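Local atomic coordinates of hypoxanthine phosphoribosyltransferase (Bacillus anthracis, PDB entry 4QYI), a protein that catalyses, as its family does, the transfer of a phosphoribosyl group from phosphoribosyl pyrophosphate to hypoxanthine or guanine in purine salvage. Residues E36-I41 with I58-T63; E24-I29 with A52-H57; G94-V99 with P122-F127; T63-S68 with D87-I92. One frame throughout, in Å; residues are numbered along the deposited sequence. Where two conformers were deposited one is given.

Contact 1 (E36-I41 with I58-T63)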
loop_
_atom_site.group_PDB
_atom_site.type_symbol
_atom_site.label_atom_id
_atom_site.label_comp_id
_atom_site.label_asym_id
_atom_site.label_seq_id
_atom_site.Cartn_x
_atom_site.Cartn_y
_atom_site.Cartn_z
ATOM N N GLU A 36 3.339 9.977 21.756
ATOM C CA GLU A 36 2.734 10.822 20.729
ATOM C C GLU A 36 2.169 10.081 19.536
ATOM O O GLU A 36 2.556 8.964 19.236
ATOM C CB GLU A 36 3.744 11.849 20.209
ATOM C CG GLU A 36 4.366 12.674 21.326
ATOM C CD GLU A 36 5.113 13.892 20.846
ATOM O OE1 GLU A 36 6.186 14.142 21.416
ATOM O OE2 GLU A 36 4.643 14.600 19.913
ATOM N N GLU A 37 1.246 10.750 18.860
ATOM C CA GLU A 37 0.635 10.260 17.623
ATOM C C GLU A 37 1.649 10.486 16.502
ATOM O O GLU A 37 2.497 11.368 16.607
ATOM C CB GLU A 37 -0.633 11.041 17.311
ATOM C CG GLU A 37 -1.647 11.006 18.446
ATOM C CD GLU A 37 -2.881 11.835 18.145
ATOM O OE1 GLU A 37 -3.138 12.123 16.957
ATOM O OE2 GLU A 37 -3.594 12.200 19.103
ATOM N N ILE A 38 1.560 9.689 15.442
ATOM C CA ILE A 38 2.462 9.799 14.310
ATOM C C ILE A 38 1.695 9.737 13.010
ATOM O O ILE A 38 0.696 9.036 12.912
ATOM C CB ILE A 38 3.454 8.620 14.279
ATOM C CG1 ILE A 38 4.286 8.587 15.560
ATOM C CG2 ILE A 38 4.385 8.724 13.078
ATOM C CD1 ILE A 38 5.080 7.304 15.706
ATOM N N VAL A 39 2.161 10.495 12.014
ATOM C CA VAL A 39 1.595 10.437 10.682
ATOM C C VAL A 39 2.675 9.781 9.816
ATOM O O VAL A 39 3.822 10.238 9.772
ATOM C CB VAL A 39 1.261 11.818 10.086
ATOM C CG1 VAL A 39 0.807 11.679 8.627
ATOM C CG2 VAL A 39 0.199 12.522 10.923
ATOM N N VAL A 40 2.307 8.695 9.159
ATOM C CA VAL A 40 3.218 7.994 8.269
ATOM C C VAL A 40 2.806 8.312 6.838
ATOM O O VAL A 40 1.649 8.172 6.470
ATOM C CB VAL A 40 3.202 6.479 8.495
ATOM C CG1 VAL A 40 3.975 5.757 7.410
ATOM C CG2 VAL A 40 3.795 6.149 9.840
ATOM N N ILE A 41 3.749 8.816 6.050
ATOM C CA ILE A 41 3.477 9.117 4.662
ATOM C C ILE A 41 4.362 8.238 3.813
ATOM O O ILE A 41 5.587 8.401 3.767
ATOM C CB ILE A 41 3.724 10.584 4.308
ATOM C CG1 ILE A 41 2.789 11.487 5.113
ATOM C CG2 ILE A 41 3.462 10.814 2.819
ATOM C CD1 ILE A 41 3.125 12.937 4.935
ATOM N N ILE A 58 4.092 -0.697 15.002
ATOM C CA ILE A 58 4.099 0.551 15.763
ATOM C C ILE A 58 2.830 0.614 16.595
ATOM O O ILE A 58 1.717 0.583 16.068
ATOM C CB ILE A 58 4.216 1.776 14.838
ATOM C CG1 ILE A 58 5.573 1.743 14.138
ATOM C CG2 ILE A 58 4.074 3.063 15.637
ATOM C CD1 ILE A 58 5.704 2.753 13.011
ATOM N N LYS A 59 3.000 0.756 17.897
ATOM C CA LYS A 59 1.846 0.779 18.801
ATOM C C LYS A 59 1.257 2.156 18.985
ATOM O O LYS A 59 0.125 2.268 19.413
ATOM C CB LYS A 59 2.109 0.114 20.180
ATOM C CG LYS A 59 2.162 -1.437 20.232
ATOM C CD LYS A 59 3.553 -2.024 20.019
ATOM C CE LYS A 59 4.351 -1.803 21.292
ATOM N NZ LYS A 59 5.776 -2.188 21.118
ATOM N N ASN A 60 2.022 3.205 18.693
ATOM C CA ASN A 60 1.496 4.559 18.785
ATOM C C ASN A 60 0.281 4.708 17.868
ATOM O O ASN A 60 0.066 3.890 16.954
ATOM C CB ASN A 60 2.514 5.594 18.289
ATOM C CG ASN A 60 3.831 5.559 19.042
ATOM O OD1 ASN A 60 4.505 4.534 19.068
ATOM N ND2 ASN A 60 4.252 6.707 19.575
ATOM N N ASP A 61 -0.521 5.750 18.110
ATOM C CA ASP A 61 -1.638 6.072 17.207
ATOM C C ASP A 61 -1.014 6.503 15.903
ATOM O O ASP A 61 -0.317 7.505 15.859
ATOM C CB ASP A 61 -2.512 7.267 17.657
ATOM C CG ASP A 61 -3.601 6.864 18.630
ATOM O OD1 ASP A 61 -3.781 5.649 18.868
ATOM O OD2 ASP A 61 -4.292 7.771 19.146
ATOM N N VAL A 62 -1.313 5.795 14.830
ATOM C CA VAL A 62 -0.765 6.131 13.533
ATOM C C VAL A 62 -1.829 6.522 12.513
ATOM O O VAL A 62 -2.861 5.868 12.396
ATOM C CB VAL A 62 0.035 4.927 12.974
ATOM C CG1 VAL A 62 0.415 5.131 11.520
ATOM C CG2 VAL A 62 1.292 4.654 13.808
ATOM N N THR A 63 -1.546 7.580 11.764
ATOM C CA THR A 63 -2.380 8.014 10.637
ATOM C C THR A 63 -1.510 7.758 9.418
ATOM O O THR A 63 -0.333 8.103 9.418
ATOM C CB THR A 63 -2.730 9.503 10.690
ATOM O OG1 THR A 63 -3.617 9.720 11.769
ATOM C CG2 THR A 63 -3.434 9.982 9.390
#

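Contact 2 (E24-I29 with A52-H57)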
loop_
_atom_site.group_PDB
_atom_site.type_symbol
_atom_site.label_atom_id
_atom_site.label_comp_id
_atom_site.label_asym_id
_atom_site.label_seq_id
_atom_site.Cartn_x
_atom_site.Cartn_y
_atom_site.Cartn_z
ATOM N N GLU A 24 12.574 -4.049 14.177
ATOM C CA GLU A 24 13.574 -3.217 14.815
ATOM C C GLU A 24 13.418 -1.733 14.475
ATOM O O GLU A 24 13.572 -0.870 15.340
ATOM C CB GLU A 24 14.953 -3.725 14.425
ATOM C CG GLU A 24 16.102 -2.753 14.722
ATOM C CD GLU A 24 17.456 -3.377 14.456
ATOM O OE1 GLU A 24 18.460 -2.808 14.933
ATOM O OE2 GLU A 24 17.515 -4.434 13.779
ATOM N N LEU A 25 13.105 -1.428 13.219
ATOM C CA LEU A 25 12.887 -0.035 12.830
ATOM C C LEU A 25 11.669 0.535 13.550
ATOM O O LEU A 25 11.672 1.684 13.977
ATOM C CB LEU A 25 12.694 0.089 11.323
ATOM C CG LEU A 25 13.935 -0.214 10.492
ATOM C CD1 LEU A 25 13.597 -0.143 9.018
ATOM C CD2 LEU A 25 15.100 0.705 10.831
ATOM N N ALA A 26 10.644 -0.295 13.716
ATOM C CA ALA A 26 9.452 0.139 14.420
ATOM C C ALA A 26 9.792 0.473 15.865
ATOM O O ALA A 26 9.264 1.431 16.409
ATOM C CB ALA A 26 8.359 -0.918 14.344
ATOM N N LEU A 27 10.663 -0.309 16.498
ATOM C CA LEU A 27 11.052 -0.013 17.883
ATOM C C LEU A 27 11.787 1.333 17.955
ATOM O O LEU A 27 11.580 2.097 18.871
ATOM C CB LEU A 27 11.915 -1.136 18.471
ATOM C CG LEU A 27 11.220 -2.479 18.777
ATOM C CD1 LEU A 27 12.251 -3.570 19.055
ATOM C CD2 LEU A 27 10.235 -2.351 19.944
ATOM N N GLN A 28 12.659 1.599 16.993
ATOM C CA GLN A 28 13.405 2.856 16.968
ATOM C C GLN A 28 12.442 4.041 16.840
ATOM O O GLN A 28 12.576 5.043 17.528
ATOM C CB GLN A 28 14.390 2.846 15.818
ATOM C CG GLN A 28 15.439 1.757 15.920
ATOM C CD GLN A 28 16.346 1.704 14.707
ATOM O OE1 GLN A 28 16.393 2.637 13.917
ATOM N NE2 GLN A 28 17.064 0.599 14.553
ATOM N N ILE A 29 11.445 3.892 15.979
ATOM C CA ILE A 29 10.420 4.916 15.811
ATOM C C ILE A 29 9.607 5.127 17.100
ATOM O O ILE A 29 9.393 6.253 17.527
ATOM C CB ILE A 29 9.497 4.561 14.634
ATOM C CG1 ILE A 29 10.306 4.661 13.340
ATOM C CG2 ILE A 29 8.262 5.461 14.620
ATOM C CD1 ILE A 29 9.606 4.076 12.138
ATOM N N ALA A 52 3.068 -1.266 5.042
ATOM C CA ALA A 52 2.061 -2.139 5.623
ATOM C C ALA A 52 2.672 -2.929 6.794
ATOM O O ALA A 52 2.063 -3.037 7.844
ATOM C CB ALA A 52 1.503 -3.096 4.572
ATOM N N ASP A 53 3.889 -3.448 6.619
ATOM C CA ASP A 53 4.527 -4.230 7.675
ATOM C C ASP A 53 5.026 -3.364 8.826
ATOM O O ASP A 53 4.865 -3.719 9.993
ATOM C CB ASP A 53 5.709 -5.037 7.136
ATOM C CG ASP A 53 5.283 -6.186 6.233
ATOM O OD1 ASP A 53 4.074 -6.522 6.152
ATOM O OD2 ASP A 53 6.192 -6.770 5.618
ATOM N N LEU A 54 5.629 -2.225 8.499
ATOM C CA LEU A 54 6.168 -1.340 9.523
ATOM C C LEU A 54 5.106 -0.823 10.488
ATOM O O LEU A 54 5.268 -0.889 11.718
ATOM C CB LEU A 54 6.830 -0.139 8.855
ATOM C CG LEU A 54 7.502 0.885 9.786
ATOM C CD1 LEU A 54 8.751 0.287 10.413
ATOM C CD2 LEU A 54 7.852 2.137 8.995
ATOM N N ILE A 55 4.012 -0.308 9.949
ATOM C CA ILE A 55 2.998 0.277 10.830
ATOM C C ILE A 55 2.325 -0.706 11.774
ATOM O O ILE A 55 1.886 -0.319 12.869
ATOM C CB ILE A 55 1.947 1.107 10.069
ATOM C CG1 ILE A 55 1.034 0.217 9.219
ATOM C CG2 ILE A 55 2.654 2.189 9.247
ATOM C CD1 ILE A 55 -0.052 1.005 8.514
ATOM N N ARG A 56 2.270 -1.968 11.380
ATOM C CA ARG A 56 1.658 -2.993 12.211
ATOM C C ARG A 56 2.471 -3.334 13.467
ATOM O O ARG A 56 1.963 -3.989 14.360
ATOM C CB ARG A 56 1.317 -4.238 11.393
ATOM C CG ARG A 56 0.073 -4.021 10.555
ATOM C CD ARG A 56 -0.323 -5.258 9.796
ATOM N NE ARG A 56 0.551 -5.467 8.660
ATOM C CZ ARG A 56 0.434 -6.453 7.783
ATOM N NH1 ARG A 56 -0.522 -7.373 7.931
ATOM N NH2 ARG A 56 1.284 -6.524 6.765
ATOM N N HIS A 57 3.725 -2.890 13.508
ATOM C CA HIS A 57 4.578 -3.066 14.673
ATOM C C HIS A 57 4.646 -1.800 15.505
ATOM O O HIS A 57 5.189 -1.824 16.599
ATOM C CB HIS A 57 5.987 -3.490 14.277
ATOM C CG HIS A 57 6.056 -4.905 13.797
ATOM N ND1 HIS A 57 6.296 -5.248 12.485
ATOM C CD2 HIS A 57 5.854 -6.070 14.457
ATOM C CE1 HIS A 57 6.262 -6.564 12.364
ATOM N NE2 HIS A 57 5.995 -7.084 13.544
#

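Contact 3 (G94-V99 with P122-F127)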
loop_
_atom_site.group_PDB
_atom_site.type_symbol
_atom_site.label_atom_id
_atom_site.label_comp_id
_atom_site.label_asym_id
_atom_site.label_seq_id
_atom_site.Cartn_x
_atom_site.Cartn_y
_atom_site.Cartn_z
ATOM N N GLY A 94 1.777 20.729 12.589
ATOM C CA GLY A 94 2.022 20.483 14.027
ATOM C C GLY A 94 2.084 19.003 14.386
ATOM O O GLY A 94 2.045 18.651 15.556
ATOM N N LYS A 95 2.207 18.128 13.390
ATOM C CA LYS A 95 2.264 16.696 13.650
ATOM C C LYS A 95 3.655 16.127 13.476
ATOM O O LYS A 95 4.550 16.756 12.900
ATOM C CB LYS A 95 1.352 15.948 12.684
ATOM C CG LYS A 95 -0.085 16.444 12.631
ATOM C CD LYS A 95 -0.800 16.331 13.949
ATOM C CE LYS A 95 -2.195 16.920 13.827
ATOM N NZ LYS A 95 -2.868 16.981 15.148
ATOM N N ASN A 96 3.816 14.921 14.005
ATOM C CA ASN A 96 5.050 14.161 13.852
ATOM C C ASN A 96 4.891 13.365 12.577
ATOM O O ASN A 96 3.975 12.557 12.466
ATOM C CB ASN A 96 5.215 13.225 15.015
ATOM C CG ASN A 96 5.396 13.970 16.307
ATOM O OD1 ASN A 96 6.209 14.889 16.384
ATOM N ND2 ASN A 96 4.688 13.559 17.331
ATOM N N VAL A 97 5.793 13.568 11.629
ATOM C CA VAL A 97 5.687 12.891 10.350
ATOM C C VAL A 97 6.890 12.018 10.020
ATOM O O VAL A 97 8.051 12.436 10.148
ATOM C CB VAL A 97 5.573 13.924 9.213
ATOM C CG1 VAL A 97 5.418 13.235 7.869
ATOM C CG2 VAL A 97 4.414 14.876 9.456
ATOM N N ILE A 98 6.605 10.794 9.602
ATOM C CA ILE A 98 7.658 9.907 9.131
ATOM C C ILE A 98 7.355 9.574 7.679
ATOM O O ILE A 98 6.303 9.012 7.368
ATOM C CB ILE A 98 7.777 8.633 9.947
ATOM C CG1 ILE A 98 8.107 9.020 11.386
ATOM C CG2 ILE A 98 8.880 7.755 9.356
ATOM C CD1 ILE A 98 8.104 7.875 12.321
ATOM N N VAL A 99 8.295 9.890 6.804
ATOM C CA VAL A 99 8.132 9.618 5.375
ATOM C C VAL A 99 8.837 8.305 5.120
ATOM O O VAL A 99 10.030 8.149 5.423
ATOM C CB VAL A 99 8.721 10.733 4.515
ATOM C CG1 VAL A 99 8.550 10.439 3.025
ATOM C CG2 VAL A 99 8.054 12.044 4.872
ATOM N N PRO A 122 5.024 20.805 9.763
ATOM C CA PRO A 122 4.877 19.712 10.701
ATOM C C PRO A 122 5.711 19.987 11.946
ATOM O O PRO A 122 6.651 20.774 11.887
ATOM C CB PRO A 122 5.470 18.529 9.941
ATOM C CG PRO A 122 6.480 19.159 9.042
ATOM C CD PRO A 122 5.817 20.422 8.583
ATOM N N LYS A 123 5.366 19.338 13.047
ATOM C CA LYS A 123 6.126 19.481 14.290
ATOM C C LYS A 123 7.490 18.817 14.108
ATOM O O LYS A 123 8.499 19.347 14.542
ATOM C CB LYS A 123 5.369 18.827 15.436
ATOM C CG LYS A 123 6.086 18.840 16.776
ATOM C CD LYS A 123 5.210 18.122 17.802
ATOM C CE LYS A 123 5.714 18.023 19.236
ATOM N NZ LYS A 123 6.829 17.046 19.371
ATOM N N ALA A 124 7.510 17.676 13.406
ATOM C CA ALA A 124 8.750 16.953 13.145
ATOM C C ALA A 124 8.604 16.167 11.841
ATOM O O ALA A 124 7.500 15.767 11.469
ATOM C CB ALA A 124 9.060 16.018 14.291
ATOM N N LEU A 125 9.718 15.979 11.137
ATOM C CA LEU A 125 9.705 15.298 9.854
ATOM C C LEU A 125 10.947 14.461 9.726
ATOM O O LEU A 125 12.053 14.978 9.662
ATOM C CB LEU A 125 9.688 16.326 8.733
ATOM C CG LEU A 125 9.660 15.789 7.289
ATOM C CD1 LEU A 125 8.338 15.136 6.973
ATOM C CD2 LEU A 125 9.911 16.941 6.336
ATOM N N LYS A 126 10.766 13.150 9.705
ATOM C CA LYS A 126 11.901 12.242 9.607
ATOM C C LYS A 126 11.702 11.311 8.439
ATOM O O LYS A 126 10.582 11.145 7.968
ATOM C CB LYS A 126 12.016 11.427 10.888
ATOM C CG LYS A 126 12.173 12.268 12.149
ATOM C CD LYS A 126 13.434 13.116 12.148
ATOM C CE LYS A 126 13.563 13.938 13.422
ATOM N NZ LYS A 126 14.843 14.695 13.417
ATOM N N PHE A 127 12.796 10.699 7.993
ATOM C CA PHE A 127 12.768 9.754 6.885
ATOM C C PHE A 127 13.147 8.345 7.313
ATOM O O PHE A 127 14.089 8.156 8.085
ATOM C CB PHE A 127 13.677 10.255 5.765
ATOM C CG PHE A 127 13.212 11.556 5.230
ATOM C CD1 PHE A 127 12.240 11.587 4.261
ATOM C CD2 PHE A 127 13.652 12.738 5.789
ATOM C CE1 PHE A 127 11.755 12.782 3.806
ATOM C CE2 PHE A 127 13.178 13.942 5.336
ATOM C CZ PHE A 127 12.224 13.965 4.338
#

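Contact 4 (T63-S68 with D87-I92)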
loop_
_atom_site.group_PDB
_atom_site.type_symbol
_atom_site.label_atom_id
_atom_site.label_comp_id
_atom_site.label_asym_id
_atom_site.label_seq_id
_atom_site.Cartn_x
_atom_site.Cartn_y
_atom_site.Cartn_z
ATOM N N THR A 63 -1.546 7.580 11.764
ATOM C CA THR A 63 -2.380 8.014 10.637
ATOM C C THR A 63 -1.510 7.758 9.418
ATOM O O THR A 63 -0.333 8.103 9.418
ATOM C CB THR A 63 -2.730 9.503 10.690
ATOM O OG1 THR A 63 -3.617 9.720 11.769
ATOM C CG2 THR A 63 -3.434 9.982 9.390
ATOM N N ILE A 64 -2.031 7.096 8.398
ATOM C CA ILE A 64 -1.185 6.884 7.226
ATOM C C ILE A 64 -1.788 7.553 5.998
ATOM O O ILE A 64 -2.989 7.624 5.855
ATOM C CB ILE A 64 -0.802 5.400 6.985
ATOM C CG1 ILE A 64 0.170 5.284 5.794
ATOM C CG2 ILE A 64 -2.024 4.554 6.732
ATOM C CD1 ILE A 64 0.924 3.971 5.727
ATOM N N ASP A 65 -0.933 8.051 5.118
ATOM C CA ASP A 65 -1.394 8.644 3.869
ATOM C C ASP A 65 -0.300 8.330 2.845
ATOM O O ASP A 65 0.780 7.803 3.189
ATOM C CB ASP A 65 -1.638 10.153 4.010
ATOM C CG ASP A 65 -2.538 10.734 2.895
ATOM O OD1 ASP A 65 -2.981 9.984 1.988
ATOM O OD2 ASP A 65 -2.832 11.949 2.942
ATOM N N PHE A 66 -0.593 8.640 1.589
ATOM C CA PHE A 66 0.313 8.356 0.503
ATOM C C PHE A 66 0.603 9.572 -0.368
ATOM O O PHE A 66 -0.211 10.487 -0.492
ATOM C CB PHE A 66 -0.299 7.280 -0.387
ATOM C CG PHE A 66 -0.586 6.004 0.322
ATOM C CD1 PHE A 66 0.435 5.093 0.544
ATOM C CD2 PHE A 66 -1.856 5.708 0.765
ATOM C CE1 PHE A 66 0.198 3.913 1.207
ATOM C CE2 PHE A 66 -2.107 4.516 1.435
ATOM C CZ PHE A 66 -1.077 3.624 1.658
ATOM N N ILE A 67 1.781 9.558 -0.969
ATOM C CA ILE A 67 2.170 10.588 -1.903
ATOM C C ILE A 67 2.732 9.891 -3.128
ATOM O O ILE A 67 3.353 8.830 -3.025
ATOM C CB ILE A 67 3.174 11.596 -1.297
ATOM C CG1 ILE A 67 3.386 12.773 -2.243
ATOM C CG2 ILE A 67 4.510 10.938 -0.999
ATOM C CD1 ILE A 67 4.068 13.974 -1.607
ATOM N N SER A 68 2.480 10.478 -4.292
ATOM C CA SER A 68 2.975 9.956 -5.540
ATOM C C SER A 68 3.665 11.087 -6.306
ATOM O O SER A 68 3.107 12.174 -6.458
ATOM C CB SER A 68 1.870 9.310 -6.351
ATOM O OG SER A 68 2.400 8.892 -7.580
ATOM N N ASP A 87 -0.876 14.503 -4.004
ATOM C CA ASP A 87 -0.436 15.172 -2.819
ATOM C C ASP A 87 -1.172 14.553 -1.615
ATOM O O ASP A 87 -2.104 13.784 -1.780
ATOM C CB ASP A 87 -0.805 16.643 -2.946
ATOM C CG ASP A 87 0.000 17.550 -2.036
ATOM O OD1 ASP A 87 0.833 17.058 -1.245
ATOM O OD2 ASP A 87 -0.139 18.791 -2.199
ATOM N N ILE A 88 -0.757 14.892 -0.413
ATOM C CA ILE A 88 -1.409 14.316 0.747
ATOM C C ILE A 88 -2.773 14.936 1.036
ATOM O O ILE A 88 -3.016 16.115 0.762
ATOM C CB ILE A 88 -0.523 14.404 1.993
ATOM C CG1 ILE A 88 -0.154 15.850 2.304
ATOM C CG2 ILE A 88 0.751 13.587 1.803
ATOM C CD1 ILE A 88 0.461 15.999 3.689
ATOM N N ASP A 89 -3.635 14.132 1.637
ATOM C CA ASP A 89 -4.952 14.557 2.051
ATOM C C ASP A 89 -4.979 14.907 3.525
ATOM O O ASP A 89 -5.766 15.730 3.930
ATOM C CB ASP A 89 -5.935 13.399 1.906
ATOM C CG ASP A 89 -6.016 12.899 0.502
ATOM O OD1 ASP A 89 -6.234 13.736 -0.378
ATOM O OD2 ASP A 89 -5.872 11.676 0.289
ATOM N N VAL A 90 -4.157 14.251 4.329
ATOM C CA VAL A 90 -4.197 14.466 5.777
ATOM C C VAL A 90 -3.485 15.708 6.228
ATOM O O VAL A 90 -2.605 16.237 5.552
ATOM C CB VAL A 90 -3.603 13.287 6.552
ATOM C CG1 VAL A 90 -4.424 12.036 6.314
ATOM C CG2 VAL A 90 -2.134 13.061 6.176
ATOM N N ASN A 91 -3.895 16.183 7.394
ATOM C CA ASN A 91 -3.294 17.337 8.009
ATOM C C ASN A 91 -2.018 16.975 8.760
ATOM O O ASN A 91 -2.066 16.208 9.710
ATOM C CB ASN A 91 -4.281 17.929 9.020
ATOM C CG ASN A 91 -3.706 19.108 9.767
ATOM O OD1 ASN A 91 -2.770 19.759 9.306
ATOM N ND2 ASN A 91 -4.216 19.336 10.963
ATOM N N ILE A 92 -0.867 17.492 8.342
ATOM C CA ILE A 92 0.369 17.225 9.076
ATOM C C ILE A 92 0.883 18.462 9.829
ATOM O O ILE A 92 1.955 18.426 10.433
ATOM C CB ILE A 92 1.491 16.718 8.186
ATOM C CG1 ILE A 92 1.866 17.759 7.122
ATOM C CG2 ILE A 92 1.093 15.396 7.544
ATOM C CD1 ILE A 92 3.041 17.335 6.271
#

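Contact 1 (E36-I41 with I58-T63)
I38 and V39 run parallel to V62 and T63, pairing the two strands of a beta-alpha-beta crossover (strand 38-43, helix 48-55, strand 62-71) in the phosphoribosyltransferase fold. The tight part is the backbone and the buried face that carries I38 and V62. I38 is gripped twice: its N donates to D61 O at 2.9 Å, and its O accepts T63 N, also at 2.9 Å. T63 O then takes V40 N at 2.7 Å, so the bonding passes from one strand to the other and back. A value of 170° for chi1 keeps CG2 of V40 beside its own backbone N, where it meets V62 CG1 at 3.9 Å. Toward the start of the strand, I38 lays its CD1 against the amide carbon CG of N60, 4.0 Å away, while I29 of helix 15-32 packs on I38.

The loose side belongs to E37 and D61. Their side chains lie next to each other and point the same way, with carboxylate planes 62° apart. E37 OE2 comes within 4.5 Å of D61 OD2; this would be unfavourable, but both acids have long, weak ion pairs with basic side chains of the second chain, which may ease it. At the strand entrance, N60 ND2 donates to E36 O at 2.8 Å, nearly straight at 173°, with the donor in the carbonyl plane.

Contact 2 (E24-I29 with A52-H57)
With chi1 at -178°, L54 throws its CG to the far side from its own N, and a chi2 of 70° then splits the two methyls between neighbouring turns of helix 15-32. CD1 settles on the backbone of A26, 3.9 Å from its N, and touches L25 CB at 4.1 Å. CD2 goes the other way and meets the end of I29 tip to tip, 4.1 Å from CD1 of that isoleucine. One leucine from helix 48-55 therefore touches L25, A26 and I29.

The nearest approach lies beside it. A26 has only a methyl, and its CB sits 3.5 Å from H57 CB, letting the chain just past L54 draw up to the helix. The imidazole of H57 turns away from this meeting point, and its ND1 makes a weak bond to D53 O. R56 also turns back on its own segment: NE donates to A52 O at 3.0 Å from above the carbonyl plane, and NH2 forms a salt bridge with D53 OD1. R56 and D53 both have a further salt bridge to the second chain of the assembly.

From strand 96-101 of the sheet, I98 packs on I29 and V100 on L54. The side chains that meet across the two segments do so through carbon alone, so the contact depends on fit and burial, while the charged groups of the 52-57 segment serve the subunit interface.

Contact 3 (G94-V99 with P122-F127)
N96, V97, I98 and V99 lie level with A124, L125, K126 and F127 as parallel strands, their axes coming within 4.7 Å and running 19° from parallel. The bonding crosses back and forth: V97 N to A124 O at 2.8 Å, K126 N to V97 O at 2.8 Å, and V99 N to K126 O at 2.9 Å. At the entrance K95 O accepts A124 N and, weakly, K123 N.

On the face bearing V97 and V99, L125 reaches two valines with one methyl: a chi2 of 69° brings CD1 against both, 3.6 Å from V97 CG1 and 3.7 Å from V99 CG2. F127 lies alongside V99, its CD1 3.6 Å from V99 CB. On the other face N96 and K123 run side by side. N96 OD1 rests 3.7 Å from A124 CB, buried without a polar partner, whereas N96 ND2 is taken up by the carboxylate of E36 and by E37 O.

Helix 108-118, which links these strands, closes the valine face with F117 on V99, F118 on L125 and L110 on F127. Strand 38-43 flanks strand 96-101 on its other edge, and at the C-terminal end of strand 96-101, E101 and D102 bind the magnesium ion.

Contact 4 (T63-S68 with D87-I92)
The carboxylate of D65 is the flat group that meets D89 and V90, joining strand 62-71 of the phosphoribosyltransferase sheet to the loop that leads toward strand 96-101. At its edge OD2 is held twice: D89 N reaches the syn lone pair at 2.7 Å, and V90 N comes in nearly along the C-O bond at 3.0 Å. On one face stands I88 CB, 3.5 Å from OD2, and from the same side F66 N donates to D65 OD1 at 2.8 Å, 42° out of the plane. On the other face lies V90 CG1, 3.7 Å from D65 OD2. The three N-H groups should fix the carboxylate's rotation and help to stabilise its charge.

D65 and D89 cross at about a right angle, their carboxylate planes 28° apart and D65 OD1 3.8 Å from D89 OD2. These like charges are probably compensated: each aspartate has a salt bridge to a basic side chain of the second chain, and D89 has another to K86. I67 and I88 both pack on F117 of helix 108-118. Toward the start of the strand the contact turns apolar, and T63 and V90 slide past each other with T63 CG2 3.8 Å from V90 CG1.

Overall arrangement
Contacts 1, 3 and 4 all reach the same mixed sheet, whereas contact 2 packs two helices over it. Contact 1 and contact 3 are parallel strand pairs joined edge to edge, since strand 38-43 lies next to 96-101; V39 N bonds to N96 O between them. Contact 4 shares T63 and strand 62-71 with contact 1 but spends its bonds on one buried carboxylate rather than on strand pairing. Contact 2 is the most buried, and its side chains meet through carbon alone; I29 reaches I38 of contact 1 and I98 of contact 3. The other three are only partly buried, with charged residues at their margins. The second subunit approaches contacts 1, 2 and 4, but not contact 3.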